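Local coordinates for DNA ligase (Aquifex aeolicus, PDB 3QWU), which probably joins nucleic acid ends in an ATP-dependent, adenylate-forming reaction, and binds adenosine and calcium, at residues P146-E150 and D151-F155; S194-G197 and I198-K202; K202-L205 and K206-N209; K229-S233 and Y234-M238; L260-V263 and L264-E268. All blocks are in the same frame, centred on the assembly; numbering follows the deposited sequence. Where two conformers were deposited one is given.

In the fold
Along the chain the five contacts follow one another, each formed within one continuous run of residues. Interaction 1 is the turn leading into strand 153-161, and its centre lies about 21 Å from that of interaction 3. Interactions 2 and 3 share K202 and follow one another on helix 195-210, their centres about 11 Å apart. Interaction 4 joins strand 227-231 to helix 233-242, and interaction 5 lies on helix 254-269, in the C-terminal family region. Interaction 4 touches both interactions 3 and 5, through N209 with Y234 and N236 with R261. Parts of the three helices thus come together near the adenosine and calcium sites, linking the nucleotide-binding region to the C-terminal part.

Interaction 1 of 5, residues P146-E150 and D151-F155; sequences PYVKE and DVQLF
A T-shaped aromatic pair, Y147 with F155, closes a loop-to-strand turn where the chain reverses after strand 127-134 and enters strand 153-161, an outer strand of an antiparallel four-stranded sheet in the RNA ligase family region. The principle at work is local: side chains make the contact between the two arms of the turn, while bonds to neighbouring residues hold the arms. The edge of the Y147 ring is directed at the face of F155, offset from its middle, with centroids 5.9 Å apart and planes at 89°. The two side chains run past each other in opposite senses. Y147 carries its ring between its own backbone N and carbonyl carbon, chi1 44°, a placement that brings the CE2 corner to F155 while OH reaches E79, its hydrogen-bond partner and a residue of the adenosine site. That phenol bond probably limits how far the ring can swing away from F155. Beside the pair, V148 is buried and uses both methyls: CG2 stands near the plane of the F155 ring, at its edge, 4.4 Å from CE2 of F155, and CG1 lies against the extended side chain of Q153, 3.7 Å from NE2 of Q153. At the bend E150 is exposed, whereas the carboxylate of D151 turns outward from the loop to a salt bridge with R111 of helix 106-115. Q153 and F155 then pair their backbones with A134 and E132 of strand 127-134. Across the aromatic pair, the shortest approach is 3.9 Å, between CE2 of Y147 and CZ of F155.

Interaction 2 of 5, residues S194-G197 and I198-K202; sequences SEEG and IKKIK
Four i-to-i+4 backbone bonds join S194-G197 to I198-K202 in the first turns of helix 195-210, and the one from I201 N to G197 O is nearly straight, 177° at the hydrogen and 2.9 Å long. On the side chains, charge is spread along one face. E195 and K199 run alongside each other in one direction, and OE2 of E195 meets NZ of K199 in a long salt bridge of 3.6 Å. K199 achieves this by bending at chi2, chi3 and chi4, a path that folds its CD to 3.1 Å from O of E195 before NZ reaches the carboxylate. In one of its two conformers E196 instead crosses both K199 and K200 at about a right angle, its OE1 lying near CE of K200, whose own chain is extended, but that placement is doubtful. These acidic groups so near the start of the helix would probably also be favoured by its dipole. The motif that opens the helix is an N-cap: S194 OG accepts from G197 N in a weak bond of 3.3 Å, and the same hydroxyl is hydrogen-bonded to T192. Opposite in character is the inward face, where I198 and I201 are buried. I198 packs on E64 and L67 of helix 63-70, and I201 on L67 and on F191 of strand 187-191. I198 has CG1 beside its backbone N, chi1 -66°, which lays that carbon 3.1 Å from O of S194.

Interaction 3 of 5, residues K202-L205 and K206-N209; sequences KEIL and KRFN
I204 and F208, one turn apart on helix 195-210, form the close-packed side of this contact, with E203 and K206 on its looser, outer side. CG2 of I204 stands over one face of the F208 ring, 4.4 Å from CD1 of F208. CB of F208 rests 3.4 Å from O of I204, the carbonyl that also receives the nearly straight bond from F208 N (172°). Buried with them, L205 and F208 both press on V216 of strand 215-220, while I204 and F208 share L188 of strand 187-191, so the helix lies on the mixed sheet of the nucleotide-binding region.

R207 makes the transition. It runs beside I204 in the same direction, and a bend at chi3 of 71° swings the guanidinium back along the helix until NH1 of R207 is 3.9 Å from CG1 of I204. On the solvent side E203 turns back at chi2 and passes K206 at a slant; OE2 of E203 meets the methylene CD of K206 at 4.0 Å, with the ammonium farther off at 4.6 Å from that oxygen to NZ of K206. K206 NZ has a long, weak ion pair with E210, and K202 a salt bridge with E269. N209 lies at the far end, its OD1 accepting from Y234 N at the start of the next helix. The chemistry is therefore split: backbone bonds and apolar packing on the sheet hold the inner face, whereas the charges of E203 and K206 are held loosely and would probably contribute mainly through diffuse electrostatics.

Interaction 4 of 5, residues K229-S233 and Y234-M238; sequences KYITS and YANLM
A235 and I231 meet across the start of helix 233-242, CB of A235 lying 3.7 Å from CG2 of I231, in the junction where strand 227-231 turns into the helix. T232 is the N-cap: its OG1, placed between backbone N and carbonyl carbon (chi1 59°), accepts from A235 N at 3.2 Å. T232 O takes N236 N, and S233 O takes L237 N in a nearly straight bond (176°, 2.8 Å). N236 crosses I231 at about a right angle, OD1 3.6 Å from CG2 of I231, and that oxygen is satisfied by R261 NH1 from helix 254-269. With an alanine in place of N236, NH1 of R261 would probably lose this acceptor and CG2 of I231 one of its neighbours. The capping hydroxyl is itself within hydrogen-bonding reach of the carbonyls of R213 and E214, which can at most share its one proton. N209 OD1 makes a weak hydrogen bond with S233 OG. The calcium ion lies close to A235, and K229, within the strand, touches the adenosine, which places this junction between the two sites. Around it, helix 195-210 presses L205 and N209 on T232, helix 254-269 brings L262 and F265 to S233, helix 276-299 meets L237, and the strand pairs with 58-60 and 215-220.

Interaction 5 of 5, residues L260-V263 and L264-E268; sequences LRLV and LFMYE
L260 and L264 meet one turn apart on helix 254-269, CD2 of L260 4.3 Å from CD1 of L264; in one of two conformers of L262 its CG also comes near SD of M266, a placement that is doubtful. Four backbone pairs of the i-to-i+4 kind join the two runs: L264 N with L260 O (2.9 Å), F265 N with R261 O (3.2 Å), M266 N with L262 O and Y267 N with V263 O. They are not alike. M266 N approaches L262 O almost end-on, whereas L264 N sits above the carbonyl plane of L260. The side chain of M266 folds over that same L262 carbonyl, its CG 3.3 Å from O of L262, chi3 of 71° turning its methyl aside. Beside it, L262 O is also found at the edge of the F265 ring. Among the side chains, R261 gives NH2 to N257 OD1, and its NE is hydrogen-bonded as well, besides the bond of NH1 to N236; E268 accepts from the backbone amides of L63 and E64. L260, V263 and L264 pack on L358, I293 and L362 of the second subunit. Apolar contact thus dominates this helix, while its buried guanidinium, close to the calcium-binding D239, is bonded at all three nitrogens, which probably fixes its direction.

Interaction 1 of 5, residues P146-E150 and D151-F155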
# COMPACT_ATOMS: atom_id res chain seq x y z
N PRO A 146 2.70 0.33 -27.88
CA PRO A 146 1.94 0.99 -28.95
C PRO A 146 2.16 0.42 -30.34
O PRO A 146 1.26 0.53 -31.16
CB PRO A 146 2.37 2.45 -28.86
CG PRO A 146 3.66 2.43 -28.06
CD PRO A 146 3.49 1.30 -27.12
N TYR A 147 3.31 -0.21 -30.59
CA TYR A 147 3.64 -0.68 -31.94
C TYR A 147 3.08 -2.09 -32.29
O TYR A 147 3.40 -2.65 -33.33
CB TYR A 147 5.18 -0.68 -32.13
CG TYR A 147 5.95 -1.26 -30.93
CD1 TYR A 147 6.45 -0.41 -29.93
CD2 TYR A 147 6.12 -2.63 -30.78
CE1 TYR A 147 7.11 -0.90 -28.85
CE2 TYR A 147 6.80 -3.13 -29.69
CZ TYR A 147 7.29 -2.26 -28.71
OH TYR A 147 7.97 -2.74 -27.60
N VAL A 148 2.32 -2.68 -31.38
CA VAL A 148 1.64 -3.92 -31.70
C VAL A 148 0.22 -3.48 -31.69
O VAL A 148 -0.33 -3.18 -30.63
CB VAL A 148 1.81 -5.08 -30.65
CG1 VAL A 148 1.34 -6.37 -31.27
CG2 VAL A 148 3.20 -5.20 -30.22
N LYS A 149 -0.36 -3.39 -32.87
CA LYS A 149 -1.71 -2.85 -32.98
C LYS A 149 -2.76 -3.94 -32.80
O LYS A 149 -3.90 -3.64 -32.46
CB LYS A 149 -1.90 -2.11 -34.32
CG LYS A 149 -0.88 -0.96 -34.48
CD LYS A 149 -0.39 -0.78 -35.92
CE LYS A 149 0.45 0.52 -36.09
NZ LYS A 149 0.73 0.89 -37.56
N GLU A 150 -2.38 -5.20 -32.99
CA GLU A 150 -3.31 -6.30 -32.82
C GLU A 150 -2.66 -7.64 -32.59
O GLU A 150 -1.46 -7.82 -32.77
CB GLU A 150 -4.29 -6.38 -34.03
CG GLU A 150 -3.72 -7.01 -35.31
CD GLU A 150 -3.29 -5.97 -36.36
OE1 GLU A 150 -4.11 -5.07 -36.69
OE2 GLU A 150 -2.14 -6.05 -36.85
N ASP A 151 -3.48 -8.59 -32.18
CA ASP A 151 -3.04 -9.95 -31.89
C ASP A 151 -1.89 -9.84 -30.88
O ASP A 151 -2.02 -9.11 -29.91
CB ASP A 151 -2.64 -10.66 -33.20
CG ASP A 151 -2.61 -12.18 -33.08
OD1 ASP A 151 -3.21 -12.75 -32.12
OD2 ASP A 151 -2.02 -12.81 -33.97
N VAL A 152 -0.78 -10.56 -31.13
CA VAL A 152 0.38 -10.55 -30.26
C VAL A 152 1.58 -10.81 -31.14
O VAL A 152 1.46 -11.33 -32.26
CB VAL A 152 0.33 -11.69 -29.24
CG1 VAL A 152 -0.46 -11.28 -28.06
CG2 VAL A 152 -0.28 -12.92 -29.87
N GLN A 153 2.74 -10.47 -30.59
CA GLN A 153 4.02 -10.51 -31.28
C GLN A 153 5.02 -10.89 -30.21
O GLN A 153 4.76 -10.70 -29.03
CB GLN A 153 4.39 -9.15 -31.88
CG GLN A 153 3.76 -8.89 -33.25
CD GLN A 153 4.18 -7.52 -33.82
OE1 GLN A 153 5.32 -7.11 -33.65
NE2 GLN A 153 3.23 -6.80 -34.45
N LEU A 154 6.15 -11.41 -30.66
CA LEU A 154 7.10 -11.98 -29.77
C LEU A 154 8.42 -11.30 -30.05
O LEU A 154 8.74 -11.03 -31.17
CB LEU A 154 7.11 -13.47 -29.98
CG LEU A 154 8.16 -14.28 -29.30
CD1 LEU A 154 7.64 -15.69 -29.12
CD2 LEU A 154 9.39 -14.21 -30.16
N PHE A 155 9.16 -11.00 -29.01
CA PHE A 155 10.43 -10.35 -29.11
C PHE A 155 11.47 -11.04 -28.25
O PHE A 155 11.40 -10.94 -27.03
CB PHE A 155 10.25 -8.90 -28.68
CG PHE A 155 9.28 -8.10 -29.54
CD1 PHE A 155 9.68 -7.54 -30.72
CD2 PHE A 155 7.97 -7.94 -29.17
CE1 PHE A 155 8.75 -6.79 -31.54
CE2 PHE A 155 7.07 -7.20 -29.98
CZ PHE A 155 7.49 -6.67 -31.18

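Interaction 2 of 5, residues S194-G197 and I198-K202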
# COMPACT_ATOMS: atom_id res chain seq x y z
N SER A 194 30.21 6.88 -18.71
CA SER A 194 30.94 8.14 -18.84
C SER A 194 30.01 9.35 -18.94
O SER A 194 28.81 9.21 -18.98
CB SER A 194 31.81 8.08 -20.09
OG SER A 194 31.09 7.43 -21.14
N GLU A 195 30.57 10.55 -18.97
CA GLU A 195 29.74 11.72 -19.18
C GLU A 195 28.93 11.54 -20.47
O GLU A 195 27.72 11.72 -20.47
CB GLU A 195 30.58 13.00 -19.26
CG GLU A 195 29.91 14.26 -18.70
CD GLU A 195 30.87 15.49 -18.70
OE1 GLU A 195 32.11 15.29 -18.71
OE2 GLU A 195 30.39 16.66 -18.68
N GLU A 196 29.60 11.15 -21.56
CA GLU A 196 28.94 11.04 -22.88
C GLU A 196 27.93 9.93 -22.89
O GLU A 196 26.78 10.13 -23.28
CB GLU A 196 29.92 10.84 -24.05
CG GLU A 196 29.97 12.02 -25.05
CD GLU A 196 28.60 12.74 -25.23
OE1 GLU A 196 27.59 12.07 -25.57
OE2 GLU A 196 28.54 13.98 -25.03
N GLY A 197 28.34 8.75 -22.43
CA GLY A 197 27.39 7.62 -22.28
C GLY A 197 26.12 8.05 -21.55
O GLY A 197 24.98 7.82 -22.01
N ILE A 198 26.29 8.73 -20.43
CA ILE A 198 25.14 9.11 -19.65
C ILE A 198 24.27 10.09 -20.40
O ILE A 198 23.05 10.00 -20.30
CB ILE A 198 25.54 9.74 -18.28
CG1 ILE A 198 26.22 8.68 -17.40
CG2 ILE A 198 24.34 10.36 -17.56
CD1 ILE A 198 25.35 7.47 -17.09
N LYS A 199 24.86 11.04 -21.14
CA LYS A 199 24.01 11.99 -21.85
C LYS A 199 23.14 11.22 -22.86
O LYS A 199 21.95 11.46 -22.95
CB LYS A 199 24.78 13.09 -22.56
CG LYS A 199 24.95 14.42 -21.76
CD LYS A 199 26.11 14.40 -20.69
CE LYS A 199 26.91 15.75 -20.59
NZ LYS A 199 28.20 15.78 -21.42
N LYS A 200 23.73 10.26 -23.56
CA LYS A 200 23.00 9.55 -24.62
C LYS A 200 21.90 8.65 -24.05
O LYS A 200 20.75 8.68 -24.52
CB LYS A 200 23.95 8.74 -25.47
CG LYS A 200 25.01 9.62 -26.16
CD LYS A 200 26.06 8.75 -26.86
CE LYS A 200 27.36 9.49 -27.05
NZ LYS A 200 28.41 8.64 -27.71
N ILE A 201 22.23 7.89 -23.01
CA ILE A 201 21.24 7.05 -22.36
C ILE A 201 20.09 7.88 -21.80
O ILE A 201 18.97 7.42 -21.79
CB ILE A 201 21.88 6.20 -21.24
CG1 ILE A 201 22.91 5.27 -21.83
CG2 ILE A 201 20.85 5.39 -20.48
CD1 ILE A 201 23.82 4.69 -20.85
N LYS A 202 20.35 9.09 -21.32
CA LYS A 202 19.24 9.93 -20.81
C LYS A 202 18.38 10.46 -21.93
O LYS A 202 17.18 10.56 -21.77
CB LYS A 202 19.75 11.10 -19.96
CG LYS A 202 20.16 10.65 -18.59
CD LYS A 202 20.89 11.69 -17.72
CE LYS A 202 19.99 12.77 -17.14
NZ LYS A 202 20.24 12.92 -15.65

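Interaction 3 of 5, residues K202-L205 and K206-N209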
# COMPACT_ATOMS: atom_id res chain seq x y z
N LYS A 202 20.35 9.09 -21.32
CA LYS A 202 19.24 9.93 -20.81
C LYS A 202 18.38 10.46 -21.93
O LYS A 202 17.18 10.56 -21.77
CB LYS A 202 19.75 11.10 -19.96
CG LYS A 202 20.16 10.65 -18.59
CD LYS A 202 20.89 11.69 -17.72
CE LYS A 202 19.99 12.77 -17.14
NZ LYS A 202 20.24 12.92 -15.65
N GLU A 203 18.99 10.79 -23.06
CA GLU A 203 18.19 11.20 -24.20
C GLU A 203 17.27 10.01 -24.61
O GLU A 203 16.08 10.20 -24.93
CB GLU A 203 19.08 11.66 -25.32
CG GLU A 203 18.37 12.01 -26.63
CD GLU A 203 17.36 13.18 -26.52
OE1 GLU A 203 17.78 14.31 -26.12
OE2 GLU A 203 16.14 12.96 -26.85
N ILE A 204 17.80 8.78 -24.56
CA ILE A 204 17.04 7.62 -24.96
C ILE A 204 15.81 7.43 -24.07
O ILE A 204 14.69 7.27 -24.57
CB ILE A 204 17.95 6.36 -25.01
CG1 ILE A 204 18.82 6.44 -26.29
CG2 ILE A 204 17.11 5.04 -24.94
CD1 ILE A 204 19.99 5.52 -26.28
N LEU A 205 15.99 7.54 -22.77
CA LEU A 205 14.85 7.42 -21.83
C LEU A 205 13.84 8.54 -21.93
O LEU A 205 12.66 8.28 -21.82
CB LEU A 205 15.33 7.20 -20.38
CG LEU A 205 15.75 5.70 -20.31
CD1 LEU A 205 16.74 5.57 -19.30
CD2 LEU A 205 14.55 4.69 -20.09
N LYS A 206 14.29 9.74 -22.19
CA LYS A 206 13.43 10.86 -22.42
C LYS A 206 12.56 10.58 -23.64
O LYS A 206 11.37 10.82 -23.62
CB LYS A 206 14.27 12.12 -22.67
CG LYS A 206 13.46 13.38 -22.93
CD LYS A 206 14.26 14.41 -23.66
CE LYS A 206 13.53 15.75 -23.76
NZ LYS A 206 13.22 16.13 -25.17
N ARG A 207 13.17 10.05 -24.71
CA ARG A 207 12.44 9.77 -25.96
C ARG A 207 11.41 8.61 -25.76
O ARG A 207 10.22 8.71 -26.04
CB ARG A 207 13.44 9.48 -27.08
CG ARG A 207 12.77 9.31 -28.44
CD ARG A 207 13.71 9.03 -29.57
NE ARG A 207 14.31 7.70 -29.53
CZ ARG A 207 15.54 7.42 -29.13
NH1 ARG A 207 16.37 8.35 -28.70
NH2 ARG A 207 15.95 6.17 -29.20
N PHE A 208 11.87 7.54 -25.17
CA PHE A 208 11.03 6.40 -24.88
C PHE A 208 9.83 6.81 -24.07
O PHE A 208 8.68 6.38 -24.28
CB PHE A 208 11.92 5.37 -24.08
CG PHE A 208 12.56 4.35 -24.92
CD1 PHE A 208 12.88 4.61 -26.21
CD2 PHE A 208 12.82 3.10 -24.41
CE1 PHE A 208 13.43 3.63 -27.02
CE2 PHE A 208 13.41 2.10 -25.20
CZ PHE A 208 13.73 2.36 -26.50
N ASN A 209 10.12 7.62 -23.05
CA ASN A 209 9.10 8.08 -22.15
C ASN A 209 8.09 8.87 -22.95
O ASN A 209 6.93 8.68 -22.81
CB ASN A 209 9.65 8.98 -21.00
CG ASN A 209 8.53 9.36 -19.98
OD1 ASN A 209 7.83 8.51 -19.45
ND2 ASN A 209 8.30 10.61 -19.84

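Interaction 4 of 5, residues K229-S233 and Y234-M238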
# COMPACT_ATOMS: atom_id res chain seq x y z
N LYS A 229 17.46 -2.91 -14.68
CA LYS A 229 16.41 -2.30 -15.49
C LYS A 229 16.00 -0.94 -14.94
O LYS A 229 16.10 -0.67 -13.72
CB LYS A 229 15.20 -3.22 -15.59
CG LYS A 229 14.52 -3.55 -14.25
CD LYS A 229 13.20 -4.37 -14.52
CE LYS A 229 12.93 -5.45 -13.47
NZ LYS A 229 12.43 -4.99 -12.14
N TYR A 230 15.53 -0.09 -15.83
CA TYR A 230 15.06 1.22 -15.45
C TYR A 230 13.78 1.50 -16.24
O TYR A 230 13.72 1.21 -17.45
CB TYR A 230 16.14 2.25 -15.71
CG TYR A 230 15.73 3.64 -15.39
CD1 TYR A 230 15.19 4.47 -16.38
CD2 TYR A 230 15.86 4.14 -14.09
CE1 TYR A 230 14.79 5.81 -16.06
CE2 TYR A 230 15.48 5.43 -13.74
CZ TYR A 230 14.93 6.27 -14.73
OH TYR A 230 14.52 7.55 -14.35
N ILE A 231 12.76 2.04 -15.53
CA ILE A 231 11.39 2.23 -16.05
C ILE A 231 11.10 3.74 -16.26
O ILE A 231 11.55 4.60 -15.50
CB ILE A 231 10.36 1.60 -15.07
CG1 ILE A 231 10.89 0.20 -14.62
CG2 ILE A 231 8.91 1.48 -15.65
CD1 ILE A 231 10.79 -1.08 -15.59
N THR A 232 10.38 4.06 -17.32
CA THR A 232 9.98 5.44 -17.57
C THR A 232 8.88 5.85 -16.59
O THR A 232 8.18 5.02 -16.03
CB THR A 232 9.46 5.61 -18.99
OG1 THR A 232 8.32 4.74 -19.20
CG2 THR A 232 10.60 5.30 -20.03
N SER A 233 8.74 7.16 -16.38
CA SER A 233 7.75 7.63 -15.47
C SER A 233 6.39 7.36 -16.06
O SER A 233 5.49 6.97 -15.31
CB SER A 233 7.93 9.09 -15.17
OG SER A 233 8.04 9.76 -16.35
N TYR A 234 6.27 7.51 -17.39
CA TYR A 234 5.04 7.13 -18.08
C TYR A 234 4.57 5.71 -17.74
O TYR A 234 3.40 5.48 -17.40
CB TYR A 234 5.17 7.26 -19.58
CG TYR A 234 4.05 6.61 -20.38
CD1 TYR A 234 4.06 5.20 -20.64
CD2 TYR A 234 2.98 7.37 -20.89
CE1 TYR A 234 3.06 4.61 -21.37
CE2 TYR A 234 1.96 6.78 -21.62
CZ TYR A 234 2.01 5.42 -21.86
OH TYR A 234 1.01 4.83 -22.59
N ALA A 235 5.47 4.75 -17.82
CA ALA A 235 5.07 3.38 -17.56
C ALA A 235 4.75 3.19 -16.10
O ALA A 235 3.89 2.43 -15.76
CB ALA A 235 6.15 2.42 -17.98
N ASN A 236 5.51 3.82 -15.22
CA ASN A 236 5.22 3.74 -13.81
C ASN A 236 3.83 4.29 -13.50
O ASN A 236 3.04 3.63 -12.85
CB ASN A 236 6.29 4.50 -12.98
CG ASN A 236 7.57 3.73 -12.85
OD1 ASN A 236 7.54 2.52 -12.54
ND2 ASN A 236 8.71 4.40 -13.02
N LEU A 237 3.52 5.47 -14.04
CA LEU A 237 2.19 6.02 -13.91
C LEU A 237 1.07 5.04 -14.41
O LEU A 237 0.12 4.77 -13.70
CB LEU A 237 2.10 7.35 -14.64
CG LEU A 237 2.85 8.47 -13.94
CD1 LEU A 237 3.00 9.66 -14.90
CD2 LEU A 237 2.15 8.85 -12.64
N MET A 238 1.23 4.53 -15.63
CA MET A 238 0.26 3.67 -16.27
C MET A 238 0.07 2.38 -15.42
O MET A 238 -1.02 1.86 -15.34
CB MET A 238 0.74 3.25 -17.66
CG MET A 238 0.17 3.89 -18.86
SD MET A 238 -1.63 4.31 -18.90
CE MET A 238 -1.51 6.01 -18.24

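Interaction 5 of 5, residues L260-V263 and L264-E268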
# COMPACT_ATOMS: atom_id res chain seq x y z
N LEU A 260 8.25 6.03 -5.05
CA LEU A 260 9.68 6.28 -5.00
C LEU A 260 10.32 6.28 -6.39
O LEU A 260 11.29 6.98 -6.61
CB LEU A 260 10.41 5.29 -4.07
CG LEU A 260 10.43 5.74 -2.59
CD1 LEU A 260 11.02 4.72 -1.61
CD2 LEU A 260 11.18 7.01 -2.51
N ARG A 261 9.83 5.48 -7.32
CA ARG A 261 10.39 5.54 -8.67
C ARG A 261 10.13 6.91 -9.29
O ARG A 261 11.00 7.50 -9.87
CB ARG A 261 9.80 4.48 -9.56
CG ARG A 261 10.35 3.09 -9.29
CD ARG A 261 9.44 2.07 -10.09
NE ARG A 261 9.34 0.75 -9.45
CZ ARG A 261 8.68 -0.26 -9.97
NH1 ARG A 261 8.05 -0.15 -11.15
NH2 ARG A 261 8.69 -1.40 -9.33
N LEU A 262 8.91 7.41 -9.14
CA LEU A 262 8.55 8.71 -9.67
C LEU A 262 9.27 9.80 -8.89
O LEU A 262 9.84 10.70 -9.49
CB LEU A 262 7.04 8.90 -9.63
CG LEU A 262 6.49 10.23 -10.17
CD1 LEU A 262 6.60 10.34 -11.69
CD2 LEU A 262 5.04 10.41 -9.74
N VAL A 263 9.29 9.70 -7.57
CA VAL A 263 9.93 10.74 -6.79
C VAL A 263 11.42 10.84 -7.07
O VAL A 263 11.94 11.95 -7.23
CB VAL A 263 9.69 10.59 -5.28
CG1 VAL A 263 10.40 11.69 -4.54
CG2 VAL A 263 8.23 10.68 -4.98
N LEU A 264 12.12 9.72 -7.15
CA LEU A 264 13.56 9.77 -7.44
C LEU A 264 13.95 10.23 -8.86
O LEU A 264 15.01 10.81 -9.03
CB LEU A 264 14.27 8.47 -7.04
CG LEU A 264 14.28 8.30 -5.51
CD1 LEU A 264 14.61 6.90 -5.17
CD2 LEU A 264 15.28 9.25 -4.88
N PHE A 265 13.07 10.00 -9.84
CA PHE A 265 13.22 10.59 -11.16
C PHE A 265 13.04 12.09 -11.06
O PHE A 265 13.83 12.83 -11.57
CB PHE A 265 12.19 9.97 -12.13
CG PHE A 265 12.05 10.71 -13.46
CD1 PHE A 265 12.97 10.54 -14.45
CD2 PHE A 265 10.96 11.55 -13.70
CE1 PHE A 265 12.83 11.23 -15.68
CE2 PHE A 265 10.79 12.22 -14.89
CZ PHE A 265 11.72 12.08 -15.89
N MET A 266 11.99 12.54 -10.38
CA MET A 266 11.80 14.00 -10.18
C MET A 266 13.00 14.64 -9.55
O MET A 266 13.40 15.75 -9.94
CB MET A 266 10.52 14.29 -9.36
CG MET A 266 9.30 13.90 -10.14
SD MET A 266 7.79 13.98 -9.30
CE MET A 266 7.58 15.81 -9.17
N TYR A 267 13.60 13.95 -8.58
CA TYR A 267 14.77 14.45 -7.89
C TYR A 267 15.98 14.45 -8.81
O TYR A 267 16.79 15.37 -8.79
CB TYR A 267 15.02 13.60 -6.66
CG TYR A 267 16.35 13.81 -5.95
CD1 TYR A 267 16.51 14.82 -5.03
CD2 TYR A 267 17.43 12.98 -6.21
CE1 TYR A 267 17.75 15.01 -4.38
CE2 TYR A 267 18.66 13.17 -5.58
CZ TYR A 267 18.80 14.17 -4.66
OH TYR A 267 20.00 14.34 -4.02
N GLU A 268 16.14 13.40 -9.58
CA GLU A 268 17.26 13.36 -10.47
C GLU A 268 17.13 14.47 -11.51
O GLU A 268 18.09 15.12 -11.82
CB GLU A 268 17.39 11.97 -11.12
CG GLU A 268 18.56 11.85 -12.13
CD GLU A 268 18.81 10.43 -12.59
OE1 GLU A 268 17.93 9.54 -12.40
OE2 GLU A 268 19.91 10.17 -13.10